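Local structure of probable sugar ABC transporter, sugar-binding protein (Streptococcus pneumoniae, 2W7Y) at residues N212-T217 with A240-M245. The protein binds the blood group A-trisaccharide and, as the solute-binding protein of a probable sugar ABC transporter, probably delivers captured glycans for uptake. Residues are numbered along the deposited sequence; the frame is centred on the assembly and turned at random.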
loop_
_atom_site.group_PDB
_atom_site.type_symbol
_atom_site.label_atom_id
_atom_site.label_comp_id
_atom_site.label_asym_id
_atom_site.label_seq_id
_atom_site.Cartn_x
_atom_site.Cartn_y
_atom_site.Cartn_z
ATOM N N ASN A 212 7.314 7.310 6.305
ATOM C CA ASN A 212 6.165 7.963 5.686
ATOM C C ASN A 212 5.302 8.704 6.700
ATOM O O ASN A 212 4.867 9.834 6.454
ATOM C CB ASN A 212 5.307 6.908 4.979
ATOM C CG ASN A 212 4.561 7.447 3.764
ATOM O OD1 ASN A 212 4.363 6.719 2.796
ATOM N ND2 ASN A 212 4.128 8.703 3.813
ATOM N N THR A 213 5.069 8.060 7.842
ATOM C CA THR A 213 4.172 8.596 8.860
ATOM C C THR A 213 4.837 9.583 9.819
ATOM O O THR A 213 4.177 10.512 10.290
ATOM C CB THR A 213 3.430 7.478 9.639
ATOM O OG1 THR A 213 4.366 6.515 10.144
ATOM C CG2 THR A 213 2.437 6.776 8.736
ATOM N N VAL A 214 6.127 9.395 10.100
ATOM C CA VAL A 214 6.844 10.297 11.016
ATOM C C VAL A 214 7.128 11.640 10.347
ATOM O O VAL A 214 7.220 12.669 11.015
ATOM C CB VAL A 214 8.133 9.656 11.636
ATOM C CG1 VAL A 214 9.301 9.657 10.652
ATOM C CG2 VAL A 214 8.521 10.373 12.929
ATOM N N LEU A 215 7.249 11.618 9.023
ATOM C CA LEU A 215 7.364 12.831 8.232
ATOM C C LEU A 215 6.066 13.640 8.332
ATOM O O LEU A 215 6.100 14.865 8.440
ATOM C CB LEU A 215 7.695 12.480 6.775
ATOM C CG LEU A 215 8.250 13.554 5.833
ATOM C CD1 LEU A 215 9.617 14.062 6.280
ATOM C CD2 LEU A 215 8.331 12.999 4.423
ATOM N N GLY A 216 4.929 12.946 8.335
ATOM C CA GLY A 216 3.616 13.586 8.459
ATOM C C GLY A 216 3.272 14.118 9.844
ATOM O O GLY A 216 2.122 14.460 10.114
ATOM N N THR A 217 4.278 14.196 10.711
ATOM C CA THR A 217 4.106 14.635 12.093
ATOM C C THR A 217 4.239 16.164 12.224
ATOM O O THR A 217 3.885 16.743 13.257
ATOM C CB THR A 217 5.093 13.878 13.034
ATOM O OG1 THR A 217 4.451 13.570 14.276
ATOM C CG2 THR A 217 6.375 14.665 13.280
ATOM N N ALA A 240 15.516 14.976 6.982
ATOM C CA ALA A 240 16.726 14.433 7.606
ATOM C C ALA A 240 16.459 13.834 8.986
ATOM O O ALA A 240 17.016 12.785 9.318
ATOM C CB ALA A 240 17.817 15.494 7.682
ATOM N N ASP A 241 15.619 14.504 9.777
ATOM C CA ASP A 241 15.236 14.019 11.109
ATOM C C ASP A 241 14.426 12.729 11.050
ATOM O O ASP A 241 14.632 11.832 11.865
ATOM C CB ASP A 241 14.441 15.077 11.884
ATOM C CG ASP A 241 15.269 16.292 12.245
ATOM O OD1 ASP A 241 14.658 17.316 12.628
ATOM O OD2 ASP A 241 16.516 16.237 12.140
ATOM N N ALA A 242 13.500 12.649 10.098
ATOM C CA ALA A 242 12.657 11.468 9.928
ATOM C C ALA A 242 13.518 10.253 9.584
ATOM O O ALA A 242 13.424 9.205 10.225
ATOM C CB ALA A 242 11.611 11.715 8.845
ATOM N N LEU A 243 14.368 10.425 8.576
ATOM C CA LEU A 243 15.341 9.427 8.162
ATOM C C LEU A 243 16.142 8.902 9.359
ATOM O O LEU A 243 16.262 7.689 9.538
ATOM C CB LEU A 243 16.273 10.049 7.118
ATOM C CG LEU A 243 16.661 9.331 5.824
ATOM C CD1 LEU A 243 15.486 8.596 5.161
ATOM C CD2 LEU A 243 17.275 10.343 4.867
ATOM N N LYS A 244 16.643 9.821 10.189
ATOM C CA LYS A 244 17.499 9.493 11.334
ATOM C C LYS A 244 16.763 8.779 12.476
ATOM O O LYS A 244 17.277 7.805 13.034
ATOM C CB LYS A 244 18.200 10.754 11.853
ATOM C CG LYS A 244 19.250 10.488 12.919
ATOM C CD LYS A 244 19.956 11.763 13.341
ATOM C CE LYS A 244 20.816 11.523 14.568
ATOM N NZ LYS A 244 21.562 12.742 14.983
HETATM N N MSE A 245 15.576 9.278 12.817
HETATM C CA MSE A 245 14.704 8.667 13.824
HETATM C C MSE A 245 14.396 7.203 13.523
HETATM O O MSE A 245 14.472 6.352 14.410
HETATM C CB MSE A 245 13.382 9.432 13.906
HETATM C CG MSE A 245 13.389 10.647 14.806
HETATM SE SE MSE A 245 12.029 11.909 14.209
HETATM C CE MSE A 245 11.406 12.591 15.932
#
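Val214 and Leu215 of helix 207-215 pack on Ala242 of helix 237-252 in a helix-helix contact of a protein of the bacterial extracellular solute-binding family. The tight part centres on the Ala242 methyl: the CA atoms of Leu215 and Ala242 lie 5.7 Å apart, the nearest such pair across the segments, as the small side chain permits. Leu215 reaches the same methyl from one branch, CD1 lying 4.0 Å from Ala242 CB; with CG anti to the backbone N (chi1 -163°) and chi2 at 64°, this branch comes nearer than the first bond would suggest. Phe211, one turn earlier, also touches Ala242 and extends the apolar seam.

The looser side lies at partly exposed Met245, a selenomethionine, whose side chain bends at chi3 and runs at a slant to Val214, with SE 4.0 Å from Val214 CG2. On other sides of the same helix, Lys244 packs on helix 414-427 and forms a salt bridge with Asp415, and Asp241 pairs with Lys237. No hydrogen bond joins the two segments, so apolar packing alone links them. Its closest approach is made by the other valine branch, CG1, which sits between the backbone N and carbonyl carbon (chi1 78°), 3.6 Å from Ala242 CB.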